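Local coordinates for MutT/nudix family protein (Enterococcus faecalis, PDB 2FML) that is of unknown function but, as a Nudix-family protein with a C-terminal NrtR-like winged-helix domain, probably binds a nucleotide-like ligand and perhaps DNA, at residues L109-R120 with F184-A193. Numbering follows the deposited sequence.
With GOL (glycerol), chain C.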
ATOM      1  N   LEU A 109      -3.763  -3.901   0.601  1.00 55.78           N
ATOM      2  CA  LEU A 109      -3.562  -4.120  -0.817  1.00 54.27           C
ATOM      3  C   LEU A 109      -3.136  -2.792  -1.516  1.00 54.36           C
ATOM      4  O   LEU A 109      -2.067  -2.703  -2.155  1.00 53.62           O
ATOM      5  CB  LEU A 109      -4.836  -4.737  -1.430  1.00 53.03           C
ATOM      6  CG  LEU A 109      -5.015  -4.805  -2.962  1.00 56.22           C
ATOM      7  CD1 LEU A 109      -3.963  -5.659  -3.634  1.00 54.15           C
ATOM      8  CD2 LEU A 109      -6.434  -5.264  -3.312  1.00 55.64           C
ATOM      9  N   HIS A 110      -3.987  -1.773  -1.400  1.00 53.98           N
ATOM     10  CA  HIS A 110      -3.803  -0.537  -2.103  1.00 53.40           C
ATOM     11  C   HIS A 110      -4.851   0.481  -1.586  1.00 54.28           C
ATOM     12  O   HIS A 110      -5.970   0.079  -1.173  1.00 55.43           O
ATOM     13  CB  HIS A 110      -3.933  -0.755  -3.608  1.00 51.71           C
ATOM     14  CG  HIS A 110      -3.625   0.467  -4.417  1.00 52.59           C
ATOM     15  ND1 HIS A 110      -2.341   0.820  -4.813  1.00 55.63           N
ATOM     16  CD2 HIS A 110      -4.447   1.418  -4.920  1.00 53.30           C
ATOM     17  CE1 HIS A 110      -2.398   1.942  -5.520  1.00 56.06           C
ATOM     18  NE2 HIS A 110      -3.667   2.324  -5.592  1.00 56.06           N
ATOM     19  N   SER A 111      -4.484   1.774  -1.579  1.00 53.44           N
ATOM     20  CA  SER A 111      -5.420   2.828  -1.263  1.00 54.46           C
ATOM     21  C   SER A 111      -5.805   3.532  -2.548  1.00 52.82           C
ATOM     22  O   SER A 111      -4.939   3.977  -3.281  1.00 51.86           O
ATOM     23  CB  SER A 111      -4.880   3.850  -0.284  1.00 53.24           C
ATOM     24  OG  SER A 111      -4.203   3.126   0.702  1.00 61.00           O
ATOM     25  N   PHE A 112      -7.122   3.693  -2.705  1.00 52.73           N
ATOM     26  CA  PHE A 112      -7.768   4.325  -3.841  1.00 51.69           C
ATOM     27  C   PHE A 112      -8.347   5.643  -3.451  1.00 52.40           C
ATOM     28  O   PHE A 112      -9.071   5.739  -2.449  1.00 52.43           O
ATOM     29  CB  PHE A 112      -8.859   3.373  -4.314  1.00 52.63           C
ATOM     30  CG  PHE A 112      -8.293   2.103  -4.892  1.00 53.61           C
ATOM     31  CD1 PHE A 112      -8.004   2.011  -6.253  1.00 53.46           C
ATOM     32  CD2 PHE A 112      -8.098   1.000  -4.065  1.00 51.58           C
ATOM     33  CE1 PHE A 112      -7.463   0.827  -6.763  1.00 54.78           C
ATOM     34  CE2 PHE A 112      -7.569  -0.157  -4.566  1.00 52.18           C
ATOM     35  CZ  PHE A 112      -7.227  -0.245  -5.888  1.00 53.77           C
ATOM     36  N   SER A 113      -7.961   6.669  -4.209  1.00 52.83           N
ATOM     37  CA  SER A 113      -8.171   8.018  -3.831  1.00 53.48           C
ATOM     38  C   SER A 113      -8.578   8.919  -4.979  1.00 53.62           C
ATOM     39  O   SER A 113      -8.563  10.153  -4.837  1.00 53.28           O
ATOM     40  CB  SER A 113      -6.914   8.564  -3.208  1.00 53.48           C
ATOM     41  OG  SER A 113      -5.826   8.536  -4.157  1.00 57.04           O
ATOM     42  N   ARG A 114      -8.936   8.326  -6.090  1.00 53.35           N
ATOM     43  CA  ARG A 114      -9.377   9.110  -7.222  1.00 56.72           C
ATOM     44  C   ARG A 114     -10.520  10.030  -6.731  1.00 57.22           C
ATOM     45  O   ARG A 114     -11.404   9.576  -6.015  1.00 56.23           O
ATOM     46  CB  ARG A 114      -9.903   8.167  -8.304  1.00 56.35           C
ATOM     47  CG  ARG A 114     -10.833   8.880  -9.226  1.00 59.99           C
ATOM     48  CD  ARG A 114     -10.843   8.112 -10.596  1.00 65.37           C
ATOM     49  NE  ARG A 114     -11.475   6.785 -10.456  1.00 63.12           N
ATOM     50  CZ  ARG A 114     -12.784   6.609 -10.459  1.00 59.60           C
ATOM     51  NH1 ARG A 114     -13.621   7.667 -10.583  1.00 58.22           N
ATOM     52  NH2 ARG A 114     -13.236   5.393 -10.397  1.00 58.36           N
ATOM     53  N   PRO A 115     -10.438  11.341  -7.038  1.00 58.12           N
ATOM     54  CA  PRO A 115     -11.295  12.339  -6.381  1.00 58.16           C
ATOM     55  C   PRO A 115     -12.800  12.152  -6.581  1.00 58.50           C
ATOM     56  O   PRO A 115     -13.597  12.698  -5.807  1.00 58.71           O
ATOM     57  CB  PRO A 115     -10.811  13.669  -7.001  1.00 59.26           C
ATOM     58  CG  PRO A 115      -9.412  13.413  -7.451  1.00 59.18           C
ATOM     59  CD  PRO A 115      -9.422  11.964  -7.912  1.00 57.55           C
ATOM     60  N   ASP A 116     -13.204  11.380  -7.589  1.00 56.77           N
ATOM     61  CA  ASP A 116     -14.613  11.129  -7.827  1.00 55.71           C
ATOM     62  C   ASP A 116     -15.005   9.651  -7.820  1.00 55.02           C
ATOM     63  O   ASP A 116     -16.032   9.300  -8.453  1.00 54.04           O
ATOM     64  CB  ASP A 116     -15.008  11.717  -9.196  1.00 57.63           C
ATOM     65  CG  ASP A 116     -14.140  11.139 -10.330  1.00 61.51           C
ATOM     66  OD1 ASP A 116     -13.211  10.309 -10.031  1.00 62.87           O
ATOM     67  OD2 ASP A 116     -14.361  11.520 -11.494  1.00 64.34           O
ATOM     68  N   ARG A 117     -14.228   8.798  -7.137  1.00 51.32           N
ATOM     69  CA  ARG A 117     -14.581   7.404  -7.021  1.00 51.66           C
ATOM     70  C   ARG A 117     -15.916   7.129  -6.236  1.00 52.30           C
ATOM     71  O   ARG A 117     -16.509   6.086  -6.419  1.00 50.32           O
ATOM     72  CB  ARG A 117     -13.417   6.606  -6.345  1.00 52.51           C
ATOM     73  CG  ARG A 117     -13.056   7.047  -4.914  1.00 52.18           C
ATOM     74  CD  ARG A 117     -11.931   6.181  -4.400  1.00 50.11           C
ATOM     75  NE  ARG A 117     -12.464   4.843  -4.232  1.00 51.24           N
ATOM     76  CZ  ARG A 117     -13.305   4.484  -3.263  1.00 53.18           C
ATOM     77  NH1 ARG A 117     -13.678   5.367  -2.324  1.00 54.12           N
ATOM     78  NH2 ARG A 117     -13.820   3.262  -3.263  1.00 51.23           N
ATOM     79  N   ASP A 118     -16.358   8.055  -5.364  1.00 51.59           N
ATOM     80  CA  ASP A 118     -17.608   7.846  -4.588  1.00 51.27           C
ATOM     81  C   ASP A 118     -18.547   9.014  -4.858  1.00 50.20           C
ATOM     82  O   ASP A 118     -18.160  10.152  -4.660  1.00 50.21           O
ATOM     83  CB  ASP A 118     -17.244   7.712  -3.073  1.00 51.22           C
ATOM     84  CG  ASP A 118     -18.367   7.138  -2.203  1.00 51.81           C
ATOM     85  OD1 ASP A 118     -19.518   7.577  -2.261  1.00 49.36           O
ATOM     86  OD2 ASP A 118     -18.088   6.250  -1.396  1.00 55.24           O
ATOM     87  N   PRO A 119     -19.805   8.762  -5.296  1.00 50.33           N
ATOM     88  CA  PRO A 119     -20.714   9.944  -5.489  1.00 49.81           C
ATOM     89  C   PRO A 119     -21.052  10.765  -4.191  1.00 50.46           C
ATOM     90  O   PRO A 119     -21.624  11.869  -4.299  1.00 49.71           O
ATOM     91  CB  PRO A 119     -21.979   9.329  -6.068  1.00 47.49           C
ATOM     92  CG  PRO A 119     -21.971   8.007  -5.592  1.00 51.26           C
ATOM     93  CD  PRO A 119     -20.516   7.507  -5.558  1.00 49.15           C
ATOM     94  N   ARG A 120     -20.691  10.261  -2.994  1.00 51.05           N
ATOM     95  CA  ARG A 120     -20.901  11.037  -1.731  1.00 52.56           C
ATOM     96  C   ARG A 120     -19.955  12.254  -1.537  1.00 53.56           C
ATOM     97  O   ARG A 120     -20.270  13.150  -0.808  1.00 53.45           O
ATOM     98  CB  ARG A 120     -20.841  10.117  -0.499  1.00 52.83           C
ATOM     99  CG  ARG A 120     -22.132   9.283  -0.334  1.00 53.40           C
ATOM    100  CD  ARG A 120     -21.950   8.100   0.615  1.00 51.34           C
ATOM    101  NE  ARG A 120     -20.938   7.183   0.158  1.00 55.97           N
ATOM    102  CZ  ARG A 120     -20.800   5.944   0.620  1.00 53.49           C
ATOM    103  NH1 ARG A 120     -21.591   5.529   1.562  1.00 54.30           N
ATOM    104  NH2 ARG A 120     -19.839   5.162   0.177  1.00 53.87           N
ATOM    105  N   PHE A 184     -19.039   1.500  -7.312  1.00 54.25           N
ATOM    106  CA  PHE A 184     -17.880   2.337  -7.061  1.00 55.26           C
ATOM    107  C   PHE A 184     -16.785   2.038  -8.085  1.00 55.76           C
ATOM    108  O   PHE A 184     -17.109   1.879  -9.275  1.00 55.46           O
ATOM    109  CB  PHE A 184     -17.376   2.201  -5.617  1.00 54.32           C
ATOM    110  CG  PHE A 184     -18.439   2.490  -4.558  1.00 54.67           C
ATOM    111  CD1 PHE A 184     -18.808   3.790  -4.272  1.00 56.57           C
ATOM    112  CD2 PHE A 184     -19.033   1.447  -3.834  1.00 53.53           C
ATOM    113  CE1 PHE A 184     -19.782   4.059  -3.280  1.00 57.50           C
ATOM    114  CE2 PHE A 184     -19.959   1.675  -2.872  1.00 56.14           C
ATOM    115  CZ  PHE A 184     -20.354   3.026  -2.566  1.00 55.45           C
ATOM    116  N   ASP A 185     -15.536   1.935  -7.606  1.00 55.15           N
ATOM    117  CA  ASP A 185     -14.363   1.565  -8.387  1.00 54.35           C
ATOM    118  C   ASP A 185     -13.913   0.163  -7.952  1.00 53.54           C
ATOM    119  O   ASP A 185     -12.774  -0.202  -8.114  1.00 53.23           O
ATOM    120  CB  ASP A 185     -13.224   2.589  -8.158  1.00 54.64           C
ATOM    121  CG  ASP A 185     -12.791   2.685  -6.680  1.00 56.36           C
ATOM    122  OD1 ASP A 185     -13.509   2.168  -5.797  1.00 55.57           O
ATOM    123  OD2 ASP A 185     -11.724   3.279  -6.386  1.00 57.27           O
ATOM    124  N   HIS A 186     -14.846  -0.648  -7.468  1.00 54.51           N
ATOM    125  CA  HIS A 186     -14.507  -2.023  -6.999  1.00 54.68           C
ATOM    126  C   HIS A 186     -13.978  -2.973  -8.064  1.00 54.61           C
ATOM    127  O   HIS A 186     -13.257  -3.900  -7.754  1.00 52.70           O
ATOM    128  CB  HIS A 186     -15.674  -2.652  -6.245  1.00 52.84           C
ATOM    129  CG  HIS A 186     -15.960  -1.958  -4.966  1.00 51.70           C
ATOM    130  ND1 HIS A 186     -16.852  -2.448  -4.034  1.00 51.49           N
ATOM    131  CD2 HIS A 186     -15.444  -0.813  -4.451  1.00 49.56           C
ATOM    132  CE1 HIS A 186     -16.874  -1.630  -2.998  1.00 53.78           C
ATOM    133  NE2 HIS A 186     -16.031  -0.633  -3.231  1.00 53.60           N
ATOM    134  N   SER A 187     -14.303  -2.711  -9.324  1.00 55.38           N
ATOM    135  CA  SER A 187     -13.676  -3.486 -10.405  1.00 57.16           C
ATOM    136  C   SER A 187     -12.145  -3.270 -10.451  1.00 57.36           C
ATOM    137  O   SER A 187     -11.364  -4.248 -10.649  1.00 57.28           O
ATOM    138  CB  SER A 187     -14.298  -3.058 -11.744  1.00 57.09           C
ATOM    139  OG  SER A 187     -13.546  -1.950 -12.106  1.00 62.87           O
ATOM    140  N   GLU A 188     -11.714  -2.012 -10.229  1.00 56.78           N
ATOM    141  CA  GLU A 188     -10.290  -1.712 -10.120  1.00 58.18           C
ATOM    142  C   GLU A 188      -9.619  -2.354  -8.942  1.00 56.39           C
ATOM    143  O   GLU A 188      -8.450  -2.601  -8.981  1.00 57.25           O
ATOM    144  CB  GLU A 188      -9.983  -0.194 -10.008  1.00 57.54           C
ATOM    145  CG  GLU A 188     -10.178   0.600 -11.264  1.00 63.61           C
ATOM    146  CD  GLU A 188     -10.312   2.053 -10.920  1.00 70.50           C
ATOM    147  OE1 GLU A 188      -9.359   2.531 -10.276  1.00 75.19           O
ATOM    148  OE2 GLU A 188     -11.374   2.692 -11.229  1.00 75.07           O
ATOM    149  N   ILE A 189     -10.337  -2.412  -7.840  1.00 56.24           N
ATOM    150  CA  ILE A 189      -9.852  -3.030  -6.646  1.00 53.89           C
ATOM    151  C   ILE A 189      -9.721  -4.579  -6.809  1.00 54.48           C
ATOM    152  O   ILE A 189      -8.732  -5.160  -6.366  1.00 54.73           O
ATOM    153  CB  ILE A 189     -10.740  -2.692  -5.394  1.00 53.05           C
ATOM    154  CG1 ILE A 189     -11.121  -1.178  -5.260  1.00 49.45           C
ATOM    155  CG2 ILE A 189     -10.111  -3.323  -4.164  1.00 48.23           C
ATOM    156  CD1 ILE A 189     -11.814  -0.840  -3.881  1.00 51.17           C
ATOM    157  N   ILE A 190     -10.691  -5.236  -7.428  1.00 53.94           N
ATOM    158  CA  ILE A 190     -10.577  -6.683  -7.648  1.00 54.95           C
ATOM    159  C   ILE A 190      -9.429  -7.071  -8.597  1.00 55.77           C
ATOM    160  O   ILE A 190      -8.637  -8.011  -8.337  1.00 56.42           O
ATOM    161  CB  ILE A 190     -11.927  -7.286  -8.078  1.00 55.01           C
ATOM    162  CG1 ILE A 190     -12.816  -7.249  -6.851  1.00 56.58           C
ATOM    163  CG2 ILE A 190     -11.760  -8.818  -8.581  1.00 54.71           C
ATOM    164  CD1 ILE A 190     -14.246  -7.479  -7.050  1.00 60.37           C
ATOM    165  N   ILE A 191      -9.317  -6.327  -9.686  1.00 56.91           N
ATOM    166  CA  ILE A 191      -8.194  -6.453 -10.617  1.00 57.47           C
ATOM    167  C   ILE A 191      -6.858  -6.205  -9.895  1.00 56.84           C
ATOM    168  O   ILE A 191      -5.899  -6.963 -10.073  1.00 57.44           O
ATOM    169  CB  ILE A 191      -8.410  -5.474 -11.811  1.00 57.84           C
ATOM    170  CG1 ILE A 191      -9.632  -5.914 -12.622  1.00 59.74           C
ATOM    171  CG2 ILE A 191      -7.177  -5.261 -12.671  1.00 57.67           C
ATOM    172  CD1 ILE A 191      -9.490  -7.153 -13.317  1.00 64.65           C
ATOM    173  N   LYS A 192      -6.778  -5.157  -9.084  1.00 57.46           N
ATOM    174  CA  LYS A 192      -5.534  -4.937  -8.274  1.00 58.16           C
ATOM    175  C   LYS A 192      -5.185  -6.157  -7.410  1.00 57.42           C
ATOM    176  O   LYS A 192      -4.032  -6.584  -7.375  1.00 58.44           O
ATOM    177  CB  LYS A 192      -5.611  -3.657  -7.428  1.00 56.81           C
ATOM    178  CG  LYS A 192      -4.302  -3.158  -6.715  1.00 58.76           C
ATOM    179  CD  LYS A 192      -3.295  -2.325  -7.605  1.00 60.19           C
ATOM    180  CE  LYS A 192      -3.763  -0.979  -8.117  1.00 66.20           C
ATOM    181  NZ  LYS A 192      -2.562  -0.230  -8.847  1.00 67.41           N
ATOM    182  N   ALA A 193      -6.186  -6.715  -6.740  1.00 57.23           N
ATOM    183  CA  ALA A 193      -6.020  -7.909  -5.893  1.00 56.82           C
ATOM    184  C   ALA A 193      -5.596  -9.113  -6.702  1.00 57.41           C
ATOM    185  O   ALA A 193      -4.682  -9.882  -6.268  1.00 57.38           O
ATOM    186  CB  ALA A 193      -7.329  -8.211  -5.092  1.00 55.71           C
TER
HETATM  187  C1  GOL C 301     -17.198   1.322   0.214  1.00 45.23           C
HETATM  188  O1  GOL C 301     -17.466  -0.068  -0.115  1.00 49.72           O
HETATM  189  C2  GOL C 301     -16.678   2.194  -0.958  1.00 39.68           C
HETATM  190  O2  GOL C 301     -15.438   1.710  -1.515  1.00 40.06           O
HETATM  191  C3  GOL C 301     -16.397   3.544  -0.310  1.00 39.15           C
HETATM  192  O3  GOL C 301     -16.096   4.620  -1.187  1.00 40.51           O
HETATM  193  O   HOH W   1     -10.254   4.572  -8.327  1.00 42.60           O
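R117 and D185 form the central salt bridge between 109-120 and 184-193, gripping side-on: NE of R117 reaches OD2 of D185 at 2.8 Å, nearly straight (163°), and NH2 of R117 reaches OD1 of D185 at 2.8 Å. NE meets OD2 from above the carboxylate plane, and the two flat groups are turned 54° apart. A water joins OD2 of D185 to OE1 of E188, whose OE2 makes a weak, long salt bridge to NH2 of R114 (3.4 Å).

NH1 and NH2 of R117 also reach a bound glycerol, probably from the crystallisation liquor, at O3 and O2, and NH1 has a second partner in V123 O. Glycerol O3 in turn donates to OD2 of D118 (2.6 Å), while H186, whose ND1 is hydrogen-bonded to the backbone N of L74, donates from NE2 to glycerol O2. Glycerol C2 sits over the centre of one face of the F184 ring. D118, clasped side-on by R120, takes the R120 backbone N on OD1 in an Asx turn.

Apolar packing dominates toward A193. The F112 ring is sandwiched between H110 CD2 on one face and I189 CG1 on the other, 4.0 Å from its centroid. The K192 chain curls to lay CE over the centre of the H110 ring, a CH-pi contact. L109, its chi1 of 167° turning CG away from the main-chain N, sets CD2 against CB of A193 at 3.6 Å.

Strand residues 109-112 and helix residues 186-193 run roughly antiparallel within the Nudix fold. Strand 123-131 pairs with the former, strands 39-50 and 72-78 pack against I189 of the latter, and S111 meets S111 of the second subunit.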